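Local coordinates for metallo-beta-lactamase superfamily protein (Thermus thermophilus, PDB 2ZWR), which carries a dinuclear zinc centre of the metallo-beta-lactamase type and is probably a metal-dependent hydrolase, at residues Q12-Y16 against I27-D31; T20-V25 against L114-Q118; P73-P78 against V105-E109; V119-P123 against S167-L171. All coordinates share one frame; numbering follows the deposited sequence.

Contact 1 (Q12-Y16 against I27-D31). With ZN (zinc ion), chain G.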
loop_
_atom_site.group_PDB
_atom_site.type_symbol
_atom_site.label_atom_id
_atom_site.label_comp_id
_atom_site.label_asym_id
_atom_site.label_seq_id
_atom_site.Cartn_x
_atom_site.Cartn_y
_atom_site.Cartn_z
ATOM N N GLN A 12 10.622 7.780 1.008
ATOM C CA GLN A 12 10.521 7.443 -0.407
ATOM C C GLN A 12 9.537 6.288 -0.663
ATOM O O GLN A 12 9.902 5.220 -1.176
ATOM C CB GLN A 12 11.916 7.165 -0.975
ATOM C CG GLN A 12 12.766 8.435 -1.070
ATOM C CD GLN A 12 14.171 8.182 -1.570
ATOM O OE1 GLN A 12 14.784 7.148 -1.274
ATOM N NE2 GLN A 12 14.702 9.138 -2.322
ATOM N N GLU A 13 8.291 6.526 -0.270
ATOM C CA GLU A 13 7.238 5.535 -0.349
ATOM C C GLU A 13 6.483 5.736 -1.659
ATOM O O GLU A 13 6.347 6.877 -2.114
ATOM C CB GLU A 13 6.315 5.686 0.870
ATOM C CG GLU A 13 5.056 4.809 0.879
ATOM C CD GLU A 13 3.823 5.518 0.320
ATOM O OE1 GLU A 13 3.893 6.726 0.016
ATOM O OE2 GLU A 13 2.777 4.858 0.169
ATOM N N ASN A 14 6.003 4.645 -2.262
ATOM C CA ASN A 14 5.229 4.724 -3.512
ATOM C C ASN A 14 3.701 4.689 -3.314
ATOM O O ASN A 14 3.140 3.678 -2.838
ATOM C CB ASN A 14 5.618 3.601 -4.499
ATOM C CG ASN A 14 7.125 3.519 -4.776
ATOM O OD1 ASN A 14 7.666 2.420 -4.935
ATOM N ND2 ASN A 14 7.798 4.667 -4.855
ATOM N N ALA A 15 3.043 5.781 -3.706
ATOM C CA ALA A 15 1.589 5.833 -3.847
ATOM C C ALA A 15 1.191 5.464 -5.275
ATOM O O ALA A 15 1.978 5.637 -6.202
ATOM C CB ALA A 15 1.060 7.225 -3.506
ATOM N N TYR A 16 -0.024 4.958 -5.451
ATOM C CA TYR A 16 -0.509 4.600 -6.778
ATOM C C TYR A 16 -1.906 5.141 -6.974
ATOM O O TYR A 16 -2.817 4.807 -6.210
ATOM C CB TYR A 16 -0.473 3.068 -7.009
ATOM C CG TYR A 16 0.931 2.482 -6.929
ATOM C CD1 TYR A 16 1.761 2.440 -8.055
ATOM C CD2 TYR A 16 1.438 2.006 -5.721
ATOM C CE1 TYR A 16 3.071 1.930 -7.976
ATOM C CE2 TYR A 16 2.744 1.496 -5.636
ATOM C CZ TYR A 16 3.548 1.463 -6.768
ATOM O OH TYR A 16 4.830 0.952 -6.683
ATOM N N ILE A 27 -3.917 4.385 -3.748
ATOM C CA ILE A 27 -3.271 3.422 -2.850
ATOM C C ILE A 27 -2.099 4.044 -2.082
ATOM O O ILE A 27 -1.161 4.563 -2.693
ATOM C CB ILE A 27 -2.768 2.173 -3.643
ATOM C CG1 ILE A 27 -3.942 1.456 -4.316
ATOM C CG2 ILE A 27 -1.960 1.212 -2.748
ATOM C CD1 ILE A 27 -3.534 0.303 -5.249
ATOM N N ASP A 28 -2.156 3.961 -0.750
ATOM C CA ASP A 28 -1.075 4.403 0.161
ATOM C C ASP A 28 -0.584 5.865 -0.040
ATOM O O ASP A 28 0.601 6.087 -0.349
ATOM C CB ASP A 28 0.139 3.458 0.094
ATOM C CG ASP A 28 -0.165 2.039 0.556
ATOM O OD1 ASP A 28 -1.298 1.753 0.988
ATOM O OD2 ASP A 28 0.763 1.199 0.485
ATOM N N PRO A 29 -1.470 6.864 0.163
ATOM C CA PRO A 29 -1.002 8.262 0.088
ATOM C C PRO A 29 -0.142 8.618 1.308
ATOM O O PRO A 29 -0.674 9.075 2.314
ATOM C CB PRO A 29 -2.306 9.070 0.112
ATOM C CG PRO A 29 -3.300 8.169 0.823
ATOM C CD PRO A 29 -2.906 6.764 0.495
ATOM N N GLY A 30 1.172 8.414 1.195
ATOM C CA GLY A 30 2.079 8.437 2.333
ATOM C C GLY A 30 2.518 9.791 2.860
ATOM O O GLY A 30 2.795 9.947 4.060
ATOM N N ASP A 31 2.576 10.772 1.969
ATOM C CA ASP A 31 3.066 12.087 2.306
ATOM C C ASP A 31 2.857 13.021 1.129
ATOM O O ASP A 31 2.403 12.599 0.059
ATOM C CB ASP A 31 4.562 12.002 2.648
ATOM C CG ASP A 31 5.019 13.118 3.552
ATOM O OD1 ASP A 31 4.190 13.960 3.937
ATOM O OD2 ASP A 31 6.215 13.166 3.868
HETATM ZN ZN ZN G . 4.961 15.684 4.965
HETATM O O HOH W 1 2.211 1.028 -1.925
HETATM O O HOH W 2 6.721 15.858 3.847
#
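Glu13 and Asp28 meet in the second shell of the dinuclear zinc site, just behind its ligand His59. Glu13 reaches across with CG anti to the backbone N (chi1 174°) and then bends at chi2, which lays its carboxylate against the backbone of the facing loop: OE2 lies 2.6 Å from Asp28 O, and OE1 lies 3.4 Å from Gly30 CA. The side chain of Asp28 runs roughly perpendicular to that of Glu13. Its OD2 accepts from His59 ND1, bonds with Thr53 OG1 and takes a bond from a water that also donates to Asn14 O, 2.8 Å from Asp28 OD2; the three bonds fix the carboxylate, consistent with its holding the imidazole of His59 in place for zinc. Where the strands are still paired, Tyr16 and Ile27 exchange two backbone bonds: Tyr16 N to Ile27 O at 3.0 Å and Ile27 N to Tyr16 O at 2.7 Å. Beyond Ile27 the ladder with 13-16 ends, and Ala15 CB packs 3.4 Å from Asp28 O. Such an aspartate at the end of a strand, followed by Pro29 and Gly30, is the first sequence motif of the metallo-beta-lactamase fold.

Contact 2 (T20-V25 against L114-Q118). With ZN (zinc ion), chain H.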
loop_
_atom_site.group_PDB
_atom_site.type_symbol
_atom_site.label_atom_id
_atom_site.label_comp_id
_atom_site.label_asym_id
_atom_site.label_seq_id
_atom_site.Cartn_x
_atom_site.Cartn_y
_atom_site.Cartn_z
ATOM N N THR A 20 -9.639 2.203 -12.168
ATOM C CA THR A 20 -10.241 0.870 -12.211
ATOM C C THR A 20 -11.532 0.908 -13.033
ATOM O O THR A 20 -12.009 1.980 -13.418
ATOM C CB THR A 20 -10.501 0.298 -10.778
ATOM O OG1 THR A 20 -11.769 0.749 -10.280
ATOM C CG2 THR A 20 -9.387 0.717 -9.798
ATOM N N GLY A 21 -12.093 -0.265 -13.309
ATOM C CA GLY A 21 -13.393 -0.353 -13.979
ATOM C C GLY A 21 -14.524 0.260 -13.161
ATOM O O GLY A 21 -15.605 0.525 -13.696
ATOM N N GLU A 22 -14.272 0.483 -11.868
ATOM C CA GLU A 22 -15.236 1.132 -10.974
ATOM C C GLU A 22 -14.833 2.549 -10.566
ATOM O O GLU A 22 -15.361 3.100 -9.599
ATOM C CB GLU A 22 -15.457 0.284 -9.724
ATOM C CG GLU A 22 -16.285 -0.966 -9.980
ATOM C CD GLU A 22 -15.973 -2.082 -9.006
ATOM O OE1 GLU A 22 -15.946 -1.834 -7.782
ATOM O OE2 GLU A 22 -15.756 -3.218 -9.467
ATOM N N GLY A 23 -13.915 3.150 -11.308
ATOM C CA GLY A 23 -13.450 4.494 -10.978
ATOM C C GLY A 23 -12.071 4.485 -10.337
ATOM O O GLY A 23 -11.567 3.424 -9.948
ATOM N N PRO A 24 -11.450 5.668 -10.223
ATOM C CA PRO A 24 -10.090 5.779 -9.695
ATOM C C PRO A 24 -9.993 5.502 -8.202
ATOM O O PRO A 24 -10.905 5.838 -7.438
ATOM C CB PRO A 24 -9.717 7.247 -9.984
ATOM C CG PRO A 24 -10.756 7.736 -10.962
ATOM C CD PRO A 24 -11.987 6.981 -10.609
ATOM N N VAL A 25 -8.898 4.866 -7.804
ATOM C CA VAL A 25 -8.543 4.737 -6.394
ATOM C C VAL A 25 -7.113 5.201 -6.167
ATOM O O VAL A 25 -6.271 5.163 -7.072
ATOM C CB VAL A 25 -8.678 3.278 -5.834
ATOM C CG1 VAL A 25 -10.127 2.892 -5.694
ATOM C CG2 VAL A 25 -7.893 2.253 -6.690
ATOM N N LEU A 114 -12.978 -5.416 -4.214
ATOM C CA LEU A 114 -13.340 -4.002 -4.310
ATOM C C LEU A 114 -12.502 -3.322 -5.367
ATOM O O LEU A 114 -11.300 -3.596 -5.491
ATOM C CB LEU A 114 -13.221 -3.260 -2.955
ATOM C CG LEU A 114 -11.860 -2.771 -2.429
ATOM C CD1 LEU A 114 -12.040 -1.828 -1.257
ATOM C CD2 LEU A 114 -10.989 -3.925 -2.017
ATOM N N PHE A 115 -13.154 -2.443 -6.123
ATOM C CA PHE A 115 -12.531 -1.686 -7.205
ATOM C C PHE A 115 -11.706 -2.560 -8.141
ATOM O O PHE A 115 -10.640 -2.154 -8.606
ATOM C CB PHE A 115 -11.687 -0.534 -6.646
ATOM C CG PHE A 115 -12.488 0.509 -5.915
ATOM C CD1 PHE A 115 -13.128 1.531 -6.617
ATOM C CD2 PHE A 115 -12.580 0.482 -4.526
ATOM C CE1 PHE A 115 -13.867 2.507 -5.942
ATOM C CE2 PHE A 115 -13.302 1.455 -3.832
ATOM C CZ PHE A 115 -13.947 2.472 -4.541
ATOM N N GLY A 116 -12.214 -3.761 -8.420
ATOM C CA GLY A 116 -11.583 -4.668 -9.373
ATOM C C GLY A 116 -10.406 -5.447 -8.813
ATOM O O GLY A 116 -9.722 -6.150 -9.570
ATOM N N PHE A 117 -10.171 -5.331 -7.501
ATOM C CA PHE A 117 -9.085 -6.055 -6.824
ATOM C C PHE A 117 -9.605 -7.186 -5.938
ATOM O O PHE A 117 -10.712 -7.117 -5.400
ATOM C CB PHE A 117 -8.248 -5.106 -5.937
ATOM C CG PHE A 117 -7.488 -4.041 -6.701
ATOM C CD1 PHE A 117 -6.428 -4.379 -7.534
ATOM C CD2 PHE A 117 -7.824 -2.697 -6.556
ATOM C CE1 PHE A 117 -5.731 -3.395 -8.225
ATOM C CE2 PHE A 117 -7.142 -1.708 -7.236
ATOM C CZ PHE A 117 -6.090 -2.049 -8.071
ATOM N N GLN A 118 -8.783 -8.212 -5.763
ATOM C CA GLN A 118 -9.010 -9.207 -4.724
ATOM C C GLN A 118 -8.030 -8.907 -3.588
ATOM O O GLN A 118 -6.831 -8.715 -3.824
ATOM C CB GLN A 118 -8.803 -10.618 -5.283
ATOM C CG GLN A 118 -8.846 -11.741 -4.242
ATOM C CD GLN A 118 -8.524 -13.135 -4.820
ATOM O OE1 GLN A 118 -8.850 -14.153 -4.205
ATOM N NE2 GLN A 118 -7.893 -13.181 -5.997
HETATM ZN ZN ZN H . -16.614 -4.096 -7.259
HETATM O O HOH W 3 -14.896 -5.612 -7.497
#
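Val25 and Phe115 supply the apolar part of this meeting of two beta turns. Val25 CG1 sits over one face of the Phe115 ring, 3.4 Å from its centroid and 15° off the normal, a close CH-pi contact. The other methyl, CG2, meets the edge of the Phe117 ring at 4.1 Å from CE2, and one valine thus serves both aromatics. Thr20 adds CG2 beside Phe117 and brings OG1 to the rim of the Phe115 ring.

Polar bonds within Thr20-Gly23 stiffen the first turn, of type I. With chi1 at 86°, Thr20 OG1 lies between its own N and carbonyl carbon, from where it donates to Gly23 O at 2.7 Å, on a lone pair in the carbonyl plane, and accepts from Glu22 N at 3.0 Å, an ST turn. Gly23 O also takes the N-H of Thr20. The facing turn, Leu114 to Phe117, is of type I'. Across the gap runs a single weak hydrogen bond, from Phe115 N to Glu22 OE1.

Metal binding completes the set: both oxygens of the Glu22 carboxylate hold a zinc ion, OE1 at 2.4 Å and OE2 at 2.5 Å, together with a water that also accepts weakly from Gly116 N. The chemistry implies that apolar packing on the aromatic rings joins these turns, whereas the polar bonds mainly shape each turn from within.

Contact 3 (P73-P78 against V105-E109)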
loop_
_atom_site.group_PDB
_atom_site.type_symbol
_atom_site.label_atom_id
_atom_site.label_comp_id
_atom_site.label_asym_id
_atom_site.label_seq_id
_atom_site.Cartn_x
_atom_site.Cartn_y
_atom_site.Cartn_z
ATOM N N PRO A 73 -13.513 7.739 1.559
ATOM C CA PRO A 73 -13.452 6.584 2.448
ATOM C C PRO A 73 -12.052 5.973 2.426
ATOM O O PRO A 73 -11.381 5.986 1.384
ATOM C CB PRO A 73 -14.487 5.611 1.864
ATOM C CG PRO A 73 -14.726 6.037 0.487
ATOM C CD PRO A 73 -14.435 7.527 0.427
ATOM N N VAL A 74 -11.622 5.477 3.589
ATOM C CA VAL A 74 -10.314 4.869 3.765
ATOM C C VAL A 74 -10.500 3.409 4.116
ATOM O O VAL A 74 -11.144 3.088 5.108
ATOM C CB VAL A 74 -9.492 5.571 4.879
ATOM C CG1 VAL A 74 -8.142 4.891 5.056
ATOM C CG2 VAL A 74 -9.295 7.044 4.553
ATOM N N TYR A 75 -9.931 2.529 3.290
ATOM C CA TYR A 75 -10.013 1.094 3.487
ATOM C C TYR A 75 -8.717 0.573 4.106
ATOM O O TYR A 75 -7.622 0.799 3.568
ATOM C CB TYR A 75 -10.292 0.390 2.148
ATOM C CG TYR A 75 -11.705 0.581 1.656
ATOM C CD1 TYR A 75 -12.679 -0.380 1.908
ATOM C CD2 TYR A 75 -12.075 1.742 0.963
ATOM C CE1 TYR A 75 -13.997 -0.205 1.464
ATOM C CE2 TYR A 75 -13.379 1.940 0.532
ATOM C CZ TYR A 75 -14.334 0.960 0.782
ATOM O OH TYR A 75 -15.621 1.143 0.347
ATOM N N LEU A 76 -8.857 -0.124 5.233
ATOM C CA LEU A 76 -7.719 -0.696 5.941
ATOM C C LEU A 76 -8.124 -1.985 6.619
ATOM O O LEU A 76 -9.226 -2.074 7.162
ATOM C CB LEU A 76 -7.216 0.283 7.012
ATOM C CG LEU A 76 -6.050 -0.126 7.908
ATOM C CD1 LEU A 76 -4.712 -0.004 7.175
ATOM C CD2 LEU A 76 -6.074 0.724 9.168
ATOM N N HIS A 77 -7.236 -2.980 6.589
ATOM C CA HIS A 77 -7.433 -4.195 7.380
ATOM C C HIS A 77 -7.444 -3.831 8.878
ATOM O O HIS A 77 -6.531 -3.151 9.368
ATOM C CB HIS A 77 -6.333 -5.214 7.079
ATOM C CG HIS A 77 -6.663 -6.609 7.508
ATOM N ND1 HIS A 77 -6.569 -7.025 8.819
ATOM C CD2 HIS A 77 -7.086 -7.684 6.801
ATOM C CE1 HIS A 77 -6.928 -8.294 8.903
ATOM N NE2 HIS A 77 -7.238 -8.720 7.691
ATOM N N PRO A 78 -8.483 -4.281 9.608
ATOM C CA PRO A 78 -8.666 -3.938 11.022
ATOM C C PRO A 78 -7.480 -4.304 11.931
ATOM O O PRO A 78 -7.314 -3.694 12.985
ATOM C CB PRO A 78 -9.925 -4.723 11.425
ATOM C CG PRO A 78 -10.083 -5.774 10.379
ATOM C CD PRO A 78 -9.562 -5.160 9.119
ATOM N N VAL A 105 -12.389 4.161 9.584
ATOM C CA VAL A 105 -11.988 3.504 8.347
ATOM C C VAL A 105 -12.995 2.412 7.997
ATOM O O VAL A 105 -13.735 1.953 8.864
ATOM C CB VAL A 105 -10.544 2.918 8.419
ATOM C CG1 VAL A 105 -9.556 3.990 8.820
ATOM C CG2 VAL A 105 -10.466 1.739 9.379
ATOM N N ARG A 106 -13.009 2.016 6.727
ATOM C CA ARG A 106 -13.781 0.872 6.257
ATOM C C ARG A 106 -12.864 -0.343 6.203
ATOM O O ARG A 106 -11.692 -0.219 5.842
ATOM C CB ARG A 106 -14.382 1.146 4.874
ATOM C CG ARG A 106 -15.357 2.313 4.872
ATOM C CD ARG A 106 -15.958 2.556 3.508
ATOM N NE ARG A 106 -16.870 3.707 3.513
ATOM C CZ ARG A 106 -17.587 4.101 2.460
ATOM N NH1 ARG A 106 -17.493 3.457 1.299
ATOM N NH2 ARG A 106 -18.386 5.150 2.563
ATOM N N PRO A 107 -13.382 -1.515 6.601
ATOM C CA PRO A 107 -12.526 -2.691 6.702
ATOM C C PRO A 107 -12.156 -3.387 5.384
ATOM O O PRO A 107 -12.911 -3.367 4.398
ATOM C CB PRO A 107 -13.335 -3.636 7.599
ATOM C CG PRO A 107 -14.732 -3.246 7.402
ATOM C CD PRO A 107 -14.764 -1.794 7.027
ATOM N N LEU A 108 -10.980 -3.987 5.398
ATOM C CA LEU A 108 -10.559 -4.921 4.373
ATOM C C LEU A 108 -10.506 -6.313 5.013
ATOM O O LEU A 108 -10.454 -6.429 6.241
ATOM C CB LEU A 108 -9.188 -4.528 3.815
ATOM C CG LEU A 108 -9.107 -3.209 3.031
ATOM C CD1 LEU A 108 -7.658 -2.877 2.703
ATOM C CD2 LEU A 108 -9.957 -3.267 1.767
ATOM N N GLU A 109 -10.527 -7.350 4.183
ATOM C CA GLU A 109 -10.529 -8.732 4.650
ATOM C C GLU A 109 -10.005 -9.624 3.535
ATOM O O GLU A 109 -10.242 -9.345 2.361
ATOM C CB GLU A 109 -11.956 -9.149 5.057
ATOM C CG GLU A 109 -12.123 -10.623 5.450
ATOM C CD GLU A 109 -13.403 -10.911 6.226
ATOM O OE1 GLU A 109 -14.486 -10.526 5.728
ATOM O OE2 GLU A 109 -13.301 -11.513 7.339
#
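Tyr75 and Arg106 fit closely together where strand 74-76 meets the short, weakly bonded strand 106-107 in parallel. The aliphatic part of the arginine lies against the phenol: CB stands over one face of the Tyr75 ring, 3.9 Å from its centroid, and the chain then runs out extended beneath the ring until NH1 reaches Tyr75 OH at 3.1 Å. That bond is nearly straight (161°) and lies in the guanidinium plane, which stands 82° from the ring. Pro73 fills the hollow on a face of the guanidinium, its CB centred 3.5 Å from Arg106 CZ, so that proline and tyrosine hold the flat group at face and edge.

Leu108 is the next bump. Its CD2 packs 3.7 Å from Tyr75 CB, while its CB and CG press on the backbone around Leu76. Beyond it Pro78 CD settles against Leu108 O at 3.3 Å. On the opposite side of the strands Val105 lodges between Val74 and Leu76, with CG1 4.1 Å from Val74 CG1.

Backbone bonds fix the register: Arg106 N to Val74 O at 2.7 Å and Leu76 N to Arg106 O at 2.9 Å. Strand 106-107 is thereby added as the outermost strand beside 74-76, which on its other flank bonds to strand 50-51. Helix 81-85 covers Val74, Leu76 and Val105 through Tyr84, while Tyr75 and Leu108 face Leu114 of strand 113-114.

Contact 4 (V119-P123 against S167-L171). With ZN (zinc ion), chain F.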
loop_
_atom_site.group_PDB
_atom_site.type_symbol
_atom_site.label_atom_id
_atom_site.label_comp_id
_atom_site.label_asym_id
_atom_site.label_seq_id
_atom_site.Cartn_x
_atom_site.Cartn_y
_atom_site.Cartn_z
ATOM N N VAL A 119 -8.545 -8.855 -2.363
ATOM C CA VAL A 119 -7.724 -8.586 -1.187
ATOM C C VAL A 119 -7.067 -9.871 -0.675
ATOM O O VAL A 119 -7.740 -10.872 -0.410
ATOM C CB VAL A 119 -8.536 -7.873 -0.076
ATOM C CG1 VAL A 119 -7.700 -7.670 1.211
ATOM C CG2 VAL A 119 -9.068 -6.536 -0.585
ATOM N N LEU A 120 -5.740 -9.831 -0.579
ATOM C CA LEU A 120 -4.944 -10.903 0.006
ATOM C C LEU A 120 -4.413 -10.413 1.345
ATOM O O LEU A 120 -3.677 -9.428 1.387
ATOM C CB LEU A 120 -3.763 -11.244 -0.911
ATOM C CG LEU A 120 -3.896 -12.160 -2.143
ATOM C CD1 LEU A 120 -5.257 -12.106 -2.798
ATOM C CD2 LEU A 120 -2.811 -11.841 -3.165
ATOM N N HIS A 121 -4.793 -11.076 2.434
ATOM C CA HIS A 121 -4.226 -10.756 3.727
ATOM C C HIS A 121 -2.892 -11.467 3.879
ATOM O O HIS A 121 -2.833 -12.696 3.998
ATOM C CB HIS A 121 -5.163 -11.113 4.888
ATOM C CG HIS A 121 -4.627 -10.712 6.231
ATOM N ND1 HIS A 121 -4.534 -11.588 7.291
ATOM C CD2 HIS A 121 -4.128 -9.532 6.675
ATOM C CE1 HIS A 121 -4.021 -10.963 8.336
ATOM N NE2 HIS A 121 -3.762 -9.714 7.990
ATOM N N LEU A 122 -1.829 -10.666 3.895
ATOM C CA LEU A 122 -0.474 -11.155 3.854
ATOM C C LEU A 122 0.352 -10.486 4.956
ATOM O O LEU A 122 1.147 -9.597 4.673
ATOM C CB LEU A 122 0.135 -10.877 2.467
ATOM C CG LEU A 122 -0.521 -11.560 1.252
ATOM C CD1 LEU A 122 -0.066 -10.941 -0.064
ATOM C CD2 LEU A 122 -0.280 -13.086 1.264
ATOM N N PRO A 123 0.184 -10.935 6.218
ATOM C CA PRO A 123 0.805 -10.261 7.347
ATOM C C PRO A 123 2.295 -10.618 7.443
ATOM O O PRO A 123 2.777 -11.490 6.724
ATOM C CB PRO A 123 0.050 -10.856 8.551
ATOM C CG PRO A 123 -0.222 -12.260 8.133
ATOM C CD PRO A 123 -0.526 -12.164 6.642
ATOM N N SER A 167 3.765 -15.387 4.065
ATOM C CA SER A 167 3.086 -14.471 3.143
ATOM C C SER A 167 3.775 -14.409 1.781
ATOM O O SER A 167 3.105 -14.362 0.739
ATOM C CB SER A 167 2.961 -13.078 3.743
ATOM O OG SER A 167 1.956 -13.059 4.739
ATOM N N LEU A 168 5.104 -14.428 1.787
ATOM C CA LEU A 168 5.875 -14.352 0.547
ATOM C C LEU A 168 5.691 -15.616 -0.287
ATOM O O LEU A 168 5.603 -15.542 -1.514
ATOM C CB LEU A 168 7.355 -14.092 0.834
ATOM C CG LEU A 168 7.758 -12.704 1.355
ATOM C CD1 LEU A 168 9.164 -12.752 1.946
ATOM C CD2 LEU A 168 7.660 -11.627 0.278
ATOM N N LYS A 169 5.627 -16.766 0.388
ATOM C CA LYS A 169 5.329 -18.044 -0.255
ATOM C C LYS A 169 3.977 -17.993 -0.961
ATOM O O LYS A 169 3.853 -18.432 -2.100
ATOM C CB LYS A 169 5.364 -19.181 0.774
ATOM C CG LYS A 169 5.509 -20.569 0.161
ATOM N N ARG A 170 2.974 -17.438 -0.281
ATOM C CA ARG A 170 1.651 -17.207 -0.867
ATOM C C ARG A 170 1.706 -16.295 -2.097
ATOM O O ARG A 170 1.102 -16.599 -3.130
ATOM C CB ARG A 170 0.724 -16.595 0.178
ATOM C CG ARG A 170 -0.186 -17.579 0.871
ATOM C CD ARG A 170 -1.633 -17.310 0.471
ATOM N NE ARG A 170 -2.242 -16.334 1.371
ATOM C CZ ARG A 170 -3.359 -15.655 1.121
ATOM N NH1 ARG A 170 -4.027 -15.821 -0.018
ATOM N NH2 ARG A 170 -3.809 -14.799 2.027
ATOM N N LEU A 171 2.427 -15.181 -1.970
ATOM C CA LEU A 171 2.560 -14.207 -3.051
ATOM C C LEU A 171 3.241 -14.817 -4.279
ATOM O O LEU A 171 2.772 -14.655 -5.398
ATOM C CB LEU A 171 3.312 -12.956 -2.579
ATOM C CG LEU A 171 3.382 -11.757 -3.546
ATOM C CD1 LEU A 171 1.992 -11.246 -3.908
ATOM C CD2 LEU A 171 4.259 -10.618 -2.969
HETATM ZN ZN ZN F . -5.325 -13.588 7.178
#
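Two side-chain turns aim Ser167 and Arg170 of helix 161-171 at the end of strand 117-121. In Ser167, chi1 of -75° sets OG beside its own N and anti to the carbonyl carbon, turned toward the strand; from there it donates to Pro123 O at 2.7 Å, on a lone pair in the carbonyl plane. OG also rests 3.6 Å from Leu122 CB and 3.3 Å from Pro123 CD. Arg170 bends twice, at chi2 (-112°) and chi3 (-89°), folding its guanidinium back so that Leu122 CD2 lies over one face of it, 3.8 Å from Arg170 NE. At the edge, NH2 gives a weak bond to His121 O, 3.0 Å away. The stronger partner of NH2 is Glu110, which forms a salt bridge with it and also accepts from His121 N. This is the outer layer of the alpha-beta/beta-alpha sandwich of the metallo-beta-lactamase fold, where a helix covers the second sheet. Just past the strand, Leu122 reaches to the helix, with its CD1 4.4 Å from Leu171 CD1, and Leu120 adds its branch near the guanidinium. The imidazole of His121 leads away from the helix: ND1 binds a zinc ion, NE2 bonds to Pro127 O, and Pro123 CD lies over the ring.

In the fold
Contact 1 is the most deeply buried, its centre about 7 Å from that of the chain, and it relies on carboxylates beside the zinc site; the others lie 12 to 14 Å out. Contact 4 is also buried, but joins a helix to a strand through side-chain bonds to backbone carbonyls. Contacts 2 and 3 are partly exposed: the first packs aromatic rings between turns, the second pairs parallel strands at a sheet edge. Contacts 1 and 2 share strands 13-20 and 23-27, whereas 2 and 4 share strand 117-121. Leu114 of contact 2 touches Tyr75 of contact 3, in the other sheet, and Val119 of contact 4, in its own.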